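Local coordinates for protein farnesyl pyrophosphate synthase (Pseudomonas aeruginosa, PDB 3ZOU) that catalyses the condensation of geranyl diphosphate with isopentenyl diphosphate to give farnesyl diphosphate, the fifteen-carbon precursor of many isoprenoids, at residues P49-A54 and R285-Y290; A54-L59 and Q64-A69; E74-Y79 and G183-A188; A212-L217 and D268-A273. One frame throughout, in Å; residues are numbered along the deposited sequence.

How the contacts relate
From the N terminus, helix 47-58 comes first: its 49-54 part pairs with 285-290 near the C terminus, so contact 1 spans most of the chain and the other three fall within it. Contact 2 closes the short turn between helices 47-58 and 67-85 and shares A54 with contact 1. Helix 67-85 then meets helix 171-196 in contact 3, which closes a loop of 103 residues. Contact 4 follows in series, joining helix 202-227 to helix 256-273. None of the loops cross. I186 reaches L51 of contact 1 as well as A212 and G216 of contact 4, while I215 packs on L51 and A288, so contacts 1, 3 and 4 form one continuous helical core.

Contact 1. Residues P49-A54 and R285-Y290; sequences PLLAYA and RQLARY. With 6H6 (3-(2-oxo-1,3-benzoxazol-3(2H)-yl)propanoic acid), chain G.
The phenol ring of Y290 has the bicyclic ring of the bound 6H6 over one face, the two planes nearly parallel at about 14°, with ligand atom O2 3.7 Å above the ring plane and over its centre. Beyond the benzo edge of the ligand sit two leucine methyls, one from each helix: L287 CD1 at 3.9 Å from 6H6 C4, on the Y290 side of the bicycle plane, and L50 CD1 at 4.0 Å from the same carbon, on the other side. In the all-helical isoprenoid synthase fold, this is where helix 282-293 near the C terminus packs against helix 47-58, and the ligand fills a pocket that I3, A4 and Q7 of helix 3-19 help to line. The pocket is separate from that of geranyl diphosphate, which lies about 13 Å from the L51 side chain. L287 does double duty. With CG anti to the backbone N (chi1 179°), its fork reaches toward helix 47-58, CD1 turned to the ligand and CD2 to the leucines of helix 47-58. L50 and L287 run alongside in opposing senses, L50 CD2 lying 4.2 Å from L287 CD2, while L51 lies roughly perpendicular to L287. Y211 and I215 of helix 202-227 also pack on this group, and no hydrogen bond joins the two segments. The tightest point is between two methyls: L51 CD2 and L287 CD2 stand only 3.5 Å apart, tighter than two methyls normally pack.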
loop_
_atom_site.group_PDB
_atom_site.type_symbol
_atom_site.label_atom_id
_atom_site.label_comp_id
_atom_site.label_asym_id
_atom_site.label_seq_id
_atom_site.Cartn_x
_atom_site.Cartn_y
_atom_site.Cartn_z
ATOM N N PRO A 49 -10.807 10.653 9.549
ATOM C CA PRO A 49 -12.200 10.496 9.105
ATOM C C PRO A 49 -13.057 11.773 9.278
ATOM O O PRO A 49 -13.773 12.112 8.353
ATOM C CB PRO A 49 -12.687 9.368 9.934
ATOM C CG PRO A 49 -11.450 8.450 10.015
ATOM C CD PRO A 49 -10.330 9.419 10.215
ATOM N N LEU A 50 -12.909 12.392 10.432
ATOM C CA LEU A 50 -13.669 13.659 10.756
ATOM C C LEU A 50 -13.422 14.637 9.614
ATOM O O LEU A 50 -14.296 15.290 9.057
ATOM C CB LEU A 50 -13.189 14.197 12.077
ATOM C CG LEU A 50 -14.012 15.360 12.735
ATOM C CD1 LEU A 50 -13.604 15.501 14.173
ATOM C CD2 LEU A 50 -13.770 16.615 11.979
ATOM N N LEU A 51 -12.139 14.791 9.251
ATOM C CA LEU A 51 -11.739 15.711 8.229
ATOM C C LEU A 51 -12.383 15.370 6.893
ATOM O O LEU A 51 -12.766 16.258 6.130
ATOM C CB LEU A 51 -10.207 15.783 8.118
ATOM C CG LEU A 51 -9.513 16.572 9.243
ATOM C CD1 LEU A 51 -8.019 16.309 9.303
ATOM C CD2 LEU A 51 -9.804 18.063 9.128
ATOM N N ALA A 52 -12.335 14.083 6.510
ATOM C CA ALA A 52 -12.954 13.650 5.223
ATOM C C ALA A 52 -14.454 13.964 5.229
ATOM O O ALA A 52 -14.938 14.518 4.271
ATOM C CB ALA A 52 -12.691 12.172 4.987
ATOM N N TYR A 53 -15.144 13.590 6.271
ATOM C CA TYR A 53 -16.605 13.877 6.326
ATOM C C TYR A 53 -16.811 15.383 6.287
ATOM O O TYR A 53 -17.687 15.871 5.568
ATOM C CB TYR A 53 -17.211 13.319 7.614
ATOM C CG TYR A 53 -17.302 11.812 7.588
ATOM C CD1 TYR A 53 -17.957 11.130 6.572
ATOM C CD2 TYR A 53 -16.784 11.041 8.620
ATOM C CE1 TYR A 53 -18.076 9.762 6.575
ATOM C CE2 TYR A 53 -16.844 9.650 8.596
ATOM C CZ TYR A 53 -17.546 9.018 7.592
ATOM O OH TYR A 53 -17.631 7.610 7.543
ATOM N N ALA A 54 -16.017 16.129 7.050
ATOM C CA ALA A 54 -16.282 17.569 7.206
ATOM C C ALA A 54 -15.967 18.254 5.896
ATOM O O ALA A 54 -16.636 19.234 5.525
ATOM C CB ALA A 54 -15.529 18.170 8.371
ATOM N N ARG A 285 -14.369 24.768 10.704
ATOM C CA ARG A 285 -13.990 25.936 11.499
ATOM C C ARG A 285 -13.847 25.618 12.985
ATOM O O ARG A 285 -12.917 26.064 13.699
ATOM C CB ARG A 285 -15.018 27.068 11.295
ATOM C CG ARG A 285 -15.089 27.577 9.883
ATOM C CD ARG A 285 -16.226 28.596 9.708
ATOM N NE ARG A 285 -16.220 29.164 8.369
ATOM C CZ ARG A 285 -17.134 29.017 7.433
ATOM N NH1 ARG A 285 -18.264 28.383 7.663
ATOM N NH2 ARG A 285 -16.908 29.530 6.255
ATOM N N GLN A 286 -14.836 24.891 13.503
ATOM C CA GLN A 286 -14.847 24.485 14.902
ATOM C C GLN A 286 -13.644 23.606 15.287
ATOM O O GLN A 286 -13.113 23.695 16.380
ATOM C CB GLN A 286 -16.175 23.797 15.255
ATOM C CG GLN A 286 -17.343 24.757 15.251
ATOM C CD GLN A 286 -18.642 24.060 15.689
ATOM O OE1 GLN A 286 -18.614 23.143 16.534
ATOM N NE2 GLN A 286 -19.762 24.532 15.191
ATOM N N LEU A 287 -13.278 22.719 14.380
ATOM C CA LEU A 287 -12.093 21.909 14.590
ATOM C C LEU A 287 -10.838 22.765 14.687
ATOM O O LEU A 287 -10.058 22.535 15.573
ATOM C CB LEU A 287 -11.940 20.876 13.443
ATOM C CG LEU A 287 -10.684 20.013 13.612
ATOM C CD1 LEU A 287 -10.823 19.059 14.770
ATOM C CD2 LEU A 287 -10.542 19.241 12.307
ATOM N N ALA A 288 -10.695 23.718 13.822
ATOM C CA ALA A 288 -9.558 24.637 13.897
ATOM C C ALA A 288 -9.424 25.328 15.232
ATOM O O ALA A 288 -8.324 25.426 15.795
ATOM C CB ALA A 288 -9.532 25.603 12.758
ATOM N N ARG A 289 -10.577 25.799 15.742
ATOM C CA ARG A 289 -10.541 26.393 17.083
ATOM C C ARG A 289 -10.253 25.400 18.156
ATOM O O ARG A 289 -9.470 25.662 19.109
ATOM C CB ARG A 289 -11.872 27.118 17.305
ATOM C CG ARG A 289 -12.093 28.224 16.296
ATOM C CD ARG A 289 -13.210 29.185 16.708
ATOM N NE ARG A 289 -13.509 30.095 15.635
ATOM C CZ ARG A 289 -14.544 29.959 14.809
ATOM N NH1 ARG A 289 -15.357 28.925 14.909
ATOM N NH2 ARG A 289 -14.741 30.857 13.867
ATOM N N TYR A 290 -10.877 24.238 18.110
ATOM C CA TYR A 290 -10.664 23.201 19.112
ATOM C C TYR A 290 -9.171 22.854 19.284
ATOM O O TYR A 290 -8.684 22.689 20.396
ATOM C CB TYR A 290 -11.418 21.926 18.737
ATOM C CG TYR A 290 -11.029 20.757 19.573
ATOM C CD1 TYR A 290 -11.561 20.572 20.850
ATOM C CD2 TYR A 290 -10.119 19.807 19.076
ATOM C CE1 TYR A 290 -11.168 19.499 21.646
ATOM C CE2 TYR A 290 -9.712 18.770 19.874
ATOM C CZ TYR A 290 -10.238 18.641 21.163
ATOM O OH TYR A 290 -9.838 17.543 21.942
HETATM O O 6H6 G . -12.471 13.630 24.382
HETATM N N1 6H6 G . -12.527 16.086 21.013
HETATM O O1 6H6 G . -14.266 17.463 21.619
HETATM C C2 6H6 G . -13.461 17.003 20.783
HETATM O O2 6H6 G . -13.413 17.357 19.474
HETATM C C3 6H6 G . -12.406 16.668 18.910
HETATM C C4 6H6 G . -11.946 16.693 17.609
HETATM C C5 6H6 G . -10.886 15.840 17.317
HETATM C C6 6H6 G . -10.333 15.022 18.299
HETATM C C7 6H6 G . -10.792 14.982 19.597
HETATM C C8 6H6 G . -11.841 15.840 19.894
HETATM C C9 6H6 G . -12.318 15.424 22.293
HETATM C C10 6H6 G . -13.388 14.309 22.300
HETATM C C11 6H6 G . -13.163 13.277 23.404
HETATM O OXT 6H6 G . -13.733 12.169 23.260
#

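Contact 2. Residues A54-L59 and Q64-A69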
loop_
_atom_site.group_PDB
_atom_site.type_symbol
_atom_site.label_atom_id
_atom_site.label_comp_id
_atom_site.label_asym_id
_atom_site.label_seq_id
_atom_site.Cartn_x
_atom_site.Cartn_y
_atom_site.Cartn_z
ATOM N N ALA A 54 -16.017 16.129 7.050
ATOM C CA ALA A 54 -16.282 17.569 7.206
ATOM C C ALA A 54 -15.967 18.254 5.896
ATOM O O ALA A 54 -16.636 19.234 5.525
ATOM C CB ALA A 54 -15.529 18.170 8.371
ATOM N N ALA A 55 -14.888 17.865 5.183
ATOM C CA ALA A 55 -14.606 18.471 3.910
ATOM C C ALA A 55 -15.719 18.163 2.875
ATOM O O ALA A 55 -16.039 19.029 2.040
ATOM C CB ALA A 55 -13.220 17.993 3.391
ATOM N N CYS A 56 -16.211 16.944 2.882
ATOM C CA CYS A 56 -17.268 16.542 1.990
ATOM C C CYS A 56 -18.493 17.461 2.292
ATOM O O CYS A 56 -19.018 18.069 1.334
ATOM C CB CYS A 56 -17.590 15.105 2.221
ATOM S SG CYS A 56 -18.895 14.448 1.169
ATOM N N GLU A 57 -18.858 17.622 3.556
ATOM C CA GLU A 57 -20.017 18.509 3.949
ATOM C C GLU A 57 -19.761 19.962 3.618
ATOM O O GLU A 57 -20.696 20.706 3.206
ATOM C CB GLU A 57 -20.387 18.355 5.408
ATOM C CG GLU A 57 -20.858 16.995 5.805
ATOM C CD GLU A 57 -21.231 16.989 7.328
ATOM O OE1 GLU A 57 -21.752 17.982 7.856
ATOM O OE2 GLU A 57 -20.931 16.035 8.034
ATOM N N ALA A 58 -18.524 20.407 3.740
ATOM C CA ALA A 58 -18.147 21.782 3.469
ATOM C C ALA A 58 -18.500 22.161 2.061
ATOM O O ALA A 58 -18.781 23.340 1.769
ATOM C CB ALA A 58 -16.655 22.027 3.714
ATOM N N LEU A 59 -18.442 21.181 1.137
ATOM C CA LEU A 59 -18.738 21.427 -0.291
ATOM C C LEU A 59 -20.135 21.001 -0.641
ATOM O O LEU A 59 -20.440 20.894 -1.826
ATOM C CB LEU A 59 -17.737 20.697 -1.220
ATOM C CG LEU A 59 -16.282 21.179 -1.058
ATOM C CD1 LEU A 59 -15.403 20.493 -2.081
ATOM C CD2 LEU A 59 -16.038 22.666 -1.120
ATOM N N GLN A 64 -22.137 10.460 3.964
ATOM C CA GLN A 64 -21.986 9.080 3.573
ATOM C C GLN A 64 -21.170 8.873 2.264
ATOM O O GLN A 64 -20.556 7.838 2.117
ATOM C CB GLN A 64 -23.334 8.338 3.551
ATOM C CG GLN A 64 -24.381 8.901 2.618
ATOM C CD GLN A 64 -25.317 9.920 3.308
ATOM O OE1 GLN A 64 -24.960 10.614 4.280
ATOM N NE2 GLN A 64 -26.542 9.990 2.798
ATOM N N ARG A 65 -21.123 9.856 1.366
ATOM C CA ARG A 65 -20.370 9.797 0.158
ATOM C C ARG A 65 -18.882 9.604 0.499
ATOM O O ARG A 65 -18.131 9.067 -0.331
ATOM C CB ARG A 65 -20.489 11.041 -0.692
ATOM C CG ARG A 65 -21.952 11.273 -1.165
ATOM C CD ARG A 65 -22.101 12.600 -1.857
ATOM N NE ARG A 65 -21.282 12.672 -3.046
ATOM C CZ ARG A 65 -21.617 12.281 -4.284
ATOM N NH1 ARG A 65 -22.870 11.855 -4.545
ATOM N NH2 ARG A 65 -20.762 12.416 -5.295
ATOM N N ALA A 66 -18.493 10.099 1.660
ATOM C CA ALA A 66 -17.046 10.062 2.054
ATOM C C ALA A 66 -16.691 8.845 2.891
ATOM O O ALA A 66 -15.617 8.772 3.463
ATOM C CB ALA A 66 -16.684 11.355 2.798
ATOM N N ASP A 67 -17.624 7.890 3.024
ATOM C CA ASP A 67 -17.299 6.710 3.886
ATOM C C ASP A 67 -16.016 5.993 3.467
ATOM O O ASP A 67 -15.210 5.640 4.329
ATOM C CB ASP A 67 -18.433 5.676 3.873
ATOM C CG ASP A 67 -19.644 6.088 4.759
ATOM O OD1 ASP A 67 -19.555 6.955 5.631
ATOM O OD2 ASP A 67 -20.749 5.448 4.594
ATOM N N ALA A 68 -15.850 5.738 2.193
ATOM C CA ALA A 68 -14.631 4.992 1.757
ATOM C C ALA A 68 -13.383 5.833 2.002
ATOM O O ALA A 68 -12.368 5.315 2.481
ATOM C CB ALA A 68 -14.747 4.547 0.331
ATOM N N ALA A 69 -13.463 7.119 1.697
ATOM C CA ALA A 69 -12.383 8.071 2.003
ATOM C C ALA A 69 -11.983 8.051 3.468
ATOM O O ALA A 69 -10.788 7.934 3.776
ATOM C CB ALA A 69 -12.828 9.472 1.650
#
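C56 overlaps the methyl of A66, its CB 3.9 Å from A66 CB. The thiol, anti to the backbone N (chi1 -180°), points on toward the other segment, where SG lies 4.1 Å from A66 CB and 4.2 Å from R65 CB. Sulfur therefore rests against two beta carbons, one from each of two successive residues. The backbones come close here too, C56 CA and A66 CA being 6.5 Å apart. The contact closes the turn between two consecutive helices: helix 47-58 runs out at L59, and a short 3-10 segment leads to A66, the N-cap position of helix 67-85. R65 offers C56 only the root of its side chain. Its chain bends at chi3 (62°), and NE hydrogen-bonds the carbonyl of A196 at the end of helix 171-196. In the same stretch, D67 OD1 takes a salt bridge from R13 NE and a hydrogen bond from Y53 OH, tying this helix start to helix 3-19 and helix 47-58. Since no hydrogen bond spans the two segments themselves, C56 and A66 meet through dispersion and close fit alone, while R65 NE and D67 OD1 are bonded to other parts of the chain.

Contact 3. Residues E74-Y79 and G183-A188; sequences ELIHAY and GALIEA
L185 makes the whole apolar contact with I76 and H77. Its CG is anti to the backbone N (chi1 -177°), which carries both methyls out to helix 67-85. CD2 settles between the two residues, 3.9 Å from I76 CG2 on one hand and 4.0 Å from H77 CB on the other. It also presses on the main chain, lying 3.9 Å from H77 N. The second methyl, CD1, is 4.1 Å from I76 CG2, the side chains crossing obliquely. I76 meets L185 through its CG2 branch; the side chain also touches M154, A121, L145 and A149 of three other helices. Polar interactions do not bridge the segments but frame them. The E74 carboxylate oxygen OE2 lies in plane at the edge of the H77 imidazole, 3.8 Å from H77 CD2, and is paired with R46 in a salt bridge. H77 O accepts a hydrogen bond from S80 OG. In aromatic and subunit packing, Y79 meets H83 edge-to-face and touches D115 of the second subunit. Both helices lead straight into the active site of the isoprenoid synthase fold: S80, H83 and the magnesium ligands D84 and D90 of the first aspartate-rich motif follow 74-79, K181 and T182 precede 183-188, and the H77 side chain comes within about 5 Å of the bound geranyl diphosphate.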
loop_
_atom_site.group_PDB
_atom_site.type_symbol
_atom_site.label_atom_id
_atom_site.label_comp_id
_atom_site.label_asym_id
_atom_site.label_seq_id
_atom_site.Cartn_x
_atom_site.Cartn_y
_atom_site.Cartn_z
ATOM N N GLU A 74 -7.995 6.369 7.570
ATOM C CA GLU A 74 -7.796 5.793 8.866
ATOM C C GLU A 74 -6.929 4.536 8.787
ATOM O O GLU A 74 -6.124 4.290 9.641
ATOM C CB GLU A 74 -9.118 5.526 9.616
ATOM C CG GLU A 74 -8.866 5.221 11.076
ATOM C CD GLU A 74 -8.269 6.353 11.949
ATOM O OE1 GLU A 74 -8.308 7.519 11.501
ATOM O OE2 GLU A 74 -7.827 6.017 13.049
ATOM N N LEU A 75 -7.131 3.781 7.712
ATOM C CA LEU A 75 -6.331 2.572 7.514
ATOM C C LEU A 75 -4.874 2.935 7.337
ATOM O O LEU A 75 -3.996 2.229 7.871
ATOM C CB LEU A 75 -6.849 1.781 6.340
ATOM C CG LEU A 75 -8.182 1.049 6.664
ATOM C CD1 LEU A 75 -8.823 0.631 5.367
ATOM C CD2 LEU A 75 -8.021 -0.128 7.605
ATOM N N ILE A 76 -4.600 3.965 6.523
ATOM C CA ILE A 76 -3.212 4.374 6.345
ATOM C C ILE A 76 -2.643 4.800 7.735
ATOM O O ILE A 76 -1.490 4.503 8.104
ATOM C CB ILE A 76 -3.048 5.479 5.291
ATOM C CG1 ILE A 76 -3.424 4.975 3.877
ATOM C CG2 ILE A 76 -1.631 6.088 5.308
ATOM C CD1 ILE A 76 -2.550 3.854 3.368
ATOM N N HIS A 77 -3.352 5.678 8.407
ATOM C CA HIS A 77 -2.953 6.150 9.697
ATOM C C HIS A 77 -2.632 4.981 10.686
ATOM O O HIS A 77 -1.555 4.917 11.255
ATOM C CB HIS A 77 -4.032 7.066 10.292
ATOM C CG HIS A 77 -3.675 7.631 11.617
ATOM N ND1 HIS A 77 -2.521 8.320 11.880
ATOM C CD2 HIS A 77 -4.325 7.533 12.797
ATOM C CE1 HIS A 77 -2.506 8.661 13.151
ATOM N NE2 HIS A 77 -3.582 8.176 13.720
ATOM N N ALA A 78 -3.535 4.031 10.758
ATOM C CA ALA A 78 -3.390 2.873 11.659
ATOM C C ALA A 78 -2.161 2.065 11.298
ATOM O O ALA A 78 -1.407 1.690 12.155
ATOM C CB ALA A 78 -4.623 2.006 11.579
ATOM N N TYR A 79 -1.958 1.819 9.986
ATOM C CA TYR A 79 -0.802 0.966 9.580
ATOM C C TYR A 79 0.476 1.731 9.988
ATOM O O TYR A 79 1.437 1.113 10.519
ATOM C CB TYR A 79 -0.795 0.574 8.117
ATOM C CG TYR A 79 0.318 1.208 7.270
ATOM C CD1 TYR A 79 1.605 0.775 7.400
ATOM C CD2 TYR A 79 0.081 2.194 6.342
ATOM C CE1 TYR A 79 2.638 1.349 6.662
ATOM C CE2 TYR A 79 1.100 2.791 5.616
ATOM C CZ TYR A 79 2.368 2.360 5.760
ATOM O OH TYR A 79 3.365 2.967 5.066
ATOM N N GLY A 183 1.387 16.177 7.897
ATOM C CA GLY A 183 0.655 17.095 7.038
ATOM C C GLY A 183 0.109 16.403 5.798
ATOM O O GLY A 183 -1.013 16.649 5.395
ATOM N N ALA A 184 0.886 15.529 5.165
ATOM C CA ALA A 184 0.459 14.988 3.910
ATOM C C ALA A 184 -0.879 14.241 4.050
ATOM O O ALA A 184 -1.738 14.365 3.183
ATOM C CB ALA A 184 1.525 14.049 3.325
ATOM N N LEU A 185 -0.981 13.442 5.062
ATOM C CA LEU A 185 -2.153 12.583 5.234
ATOM C C LEU A 185 -3.335 13.443 5.710
ATOM O O LEU A 185 -4.483 13.115 5.353
ATOM C CB LEU A 185 -1.824 11.401 6.120
ATOM C CG LEU A 185 -2.952 10.403 6.300
ATOM C CD1 LEU A 185 -3.376 9.754 5.026
ATOM C CD2 LEU A 185 -2.502 9.303 7.299
ATOM N N ILE A 186 -3.068 14.456 6.543
ATOM C CA ILE A 186 -4.144 15.401 6.928
ATOM C C ILE A 186 -4.691 16.076 5.691
ATOM O O ILE A 186 -5.942 16.157 5.475
ATOM C CB ILE A 186 -3.635 16.362 8.006
ATOM C CG1 ILE A 186 -3.515 15.598 9.314
ATOM C CG2 ILE A 186 -4.533 17.593 8.117
ATOM C CD1 ILE A 186 -2.668 16.293 10.316
ATOM N N GLU A 187 -3.823 16.549 4.834
ATOM C CA GLU A 187 -4.170 17.211 3.599
ATOM C C GLU A 187 -4.967 16.260 2.705
ATOM O O GLU A 187 -5.972 16.589 2.100
ATOM C CB GLU A 187 -2.976 17.878 2.878
ATOM C CG GLU A 187 -2.399 19.006 3.698
ATOM C CD GLU A 187 -0.908 19.240 3.603
ATOM O OE1 GLU A 187 -0.403 19.043 2.488
ATOM O OE2 GLU A 187 -0.306 19.656 4.662
ATOM N N ALA A 188 -4.534 15.014 2.628
ATOM C CA ALA A 188 -5.235 14.021 1.811
ATOM C C ALA A 188 -6.609 13.691 2.335
ATOM O O ALA A 188 -7.500 13.397 1.567
ATOM C CB ALA A 188 -4.374 12.702 1.765
#

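Contact 4. Residues A212-L217 and D268-A273; sequences AEAIGL and DLALAA
A214 and A270 carry the apolar packing, methyl against methyl at 3.9 Å between their CB atoms. To either side the small side chains find a larger neighbour: I215 CG2 lies 3.7 Å from A270 CB, and A214 CB is 4.1 Å from L269 CB. I215 places its ethyl branch, CG1, between the backbone N and the carbonyl carbon (chi1 60°), leaving CG2 as the branch that meets A270. Side chain also meets backbone, A214 CB sitting 3.7 Å from A270 N. With alanines at the point of contact the helices come close: the axes of the short segments approach to 8.0 Å and run nearly antiparallel, at 158°. This pairs helix 202-227 with helix 256-273 in the all-helical isoprenoid synthase fold; the first bears, toward its C-terminal end, the DDILD sequence that matches the family's second aspartate-rich motif. Hydrogen bonds across the contact are absent; those within each helix run i to i+4, as in A272 N to D268 O. Helix 282-293 adds a third neighbour through A288 and I291, which touch I215. L269 lies at the exposed margin of the contact, whereas A270 is buried and also touches Y211.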
loop_
_atom_site.group_PDB
_atom_site.type_symbol
_atom_site.label_atom_id
_atom_site.label_comp_id
_atom_site.label_asym_id
_atom_site.label_seq_id
_atom_site.Cartn_x
_atom_site.Cartn_y
_atom_site.Cartn_z
ATOM N N ALA A 212 -5.985 22.754 5.533
ATOM C CA ALA A 212 -5.391 21.517 6.037
ATOM C C ALA A 212 -3.930 21.700 6.437
ATOM O O ALA A 212 -3.489 21.188 7.424
ATOM C CB ALA A 212 -5.538 20.458 4.938
ATOM N N GLU A 213 -3.187 22.468 5.643
ATOM C CA GLU A 213 -1.831 22.809 5.994
ATOM C C GLU A 213 -1.717 23.499 7.325
ATOM O O GLU A 213 -0.906 23.166 8.167
ATOM C CB GLU A 213 -1.206 23.701 4.895
ATOM C CG GLU A 213 -1.009 23.029 3.557
ATOM C CD GLU A 213 -0.682 23.959 2.374
ATOM O OE1 GLU A 213 -0.987 25.167 2.410
ATOM O OE2 GLU A 213 -0.165 23.440 1.362
ATOM N N ALA A 214 -2.607 24.465 7.496
ATOM C CA ALA A 214 -2.619 25.231 8.733
ATOM C C ALA A 214 -2.998 24.428 9.951
ATOM O O ALA A 214 -2.326 24.497 11.002
ATOM C CB ALA A 214 -3.489 26.477 8.534
ATOM N N ILE A 215 -4.073 23.642 9.903
ATOM C CA ILE A 215 -4.413 22.873 11.061
ATOM C C ILE A 215 -3.424 21.783 11.388
ATOM O O ILE A 215 -3.246 21.438 12.544
ATOM C CB ILE A 215 -5.831 22.287 11.055
ATOM C CG1 ILE A 215 -6.069 21.349 9.865
ATOM C CG2 ILE A 215 -6.850 23.379 10.988
ATOM C CD1 ILE A 215 -7.126 20.335 10.121
ATOM N N GLY A 216 -2.827 21.209 10.321
ATOM C CA GLY A 216 -1.796 20.168 10.579
ATOM C C GLY A 216 -0.644 20.686 11.407
ATOM O O GLY A 216 -0.233 20.076 12.366
ATOM N N LEU A 217 -0.193 21.891 11.110
ATOM C CA LEU A 217 0.843 22.495 11.882
ATOM C C LEU A 217 0.342 22.951 13.241
ATOM O O LEU A 217 1.001 22.804 14.273
ATOM C CB LEU A 217 1.502 23.664 11.141
ATOM C CG LEU A 217 2.479 23.372 10.033
ATOM C CD1 LEU A 217 3.152 24.755 9.763
ATOM C CD2 LEU A 217 3.540 22.367 10.461
ATOM N N ASP A 268 -5.950 31.061 12.681
ATOM C CA ASP A 268 -6.472 32.111 11.840
ATOM C C ASP A 268 -6.290 31.899 10.360
ATOM O O ASP A 268 -7.122 32.215 9.585
ATOM C CB ASP A 268 -5.883 33.470 12.243
ATOM C CG ASP A 268 -6.254 33.896 13.604
ATOM O OD1 ASP A 268 -7.242 33.348 14.196
ATOM O OD2 ASP A 268 -5.574 34.850 14.097
ATOM N N LEU A 269 -5.141 31.337 9.956
ATOM C CA LEU A 269 -4.944 31.021 8.572
ATOM C C LEU A 269 -5.913 29.965 8.101
ATOM O O LEU A 269 -6.421 30.070 7.024
ATOM C CB LEU A 269 -3.489 30.533 8.361
ATOM C CG LEU A 269 -2.405 31.569 8.476
ATOM C CD1 LEU A 269 -1.006 30.932 8.496
ATOM C CD2 LEU A 269 -2.537 32.606 7.385
ATOM N N ALA A 270 -6.200 28.982 8.978
ATOM C CA ALA A 270 -7.173 27.931 8.636
ATOM C C ALA A 270 -8.559 28.533 8.416
ATOM O O ALA A 270 -9.260 28.215 7.482
ATOM C CB ALA A 270 -7.216 26.874 9.697
ATOM N N LEU A 271 -8.945 29.429 9.334
ATOM C CA LEU A 271 -10.307 30.055 9.245
ATOM C C LEU A 271 -10.393 30.939 8.008
ATOM O O LEU A 271 -11.374 30.916 7.312
ATOM C CB LEU A 271 -10.579 30.861 10.505
ATOM C CG LEU A 271 -10.754 29.998 11.767
ATOM C CD1 LEU A 271 -10.838 30.885 13.008
ATOM C CD2 LEU A 271 -11.881 28.999 11.721
ATOM N N ALA A 272 -9.341 31.657 7.722
ATOM C CA ALA A 272 -9.312 32.552 6.541
ATOM C C ALA A 272 -9.427 31.761 5.244
ATOM O O ALA A 272 -10.050 32.173 4.314
ATOM C CB ALA A 272 -8.049 33.335 6.504
ATOM N N ALA A 273 -8.811 30.559 5.218
ATOM C CA ALA A 273 -8.937 29.730 4.045
ATOM C C ALA A 273 -10.364 29.327 3.779
ATOM O O ALA A 273 -10.697 29.063 2.640
ATOM C CB ALA A 273 -8.117 28.475 4.218
#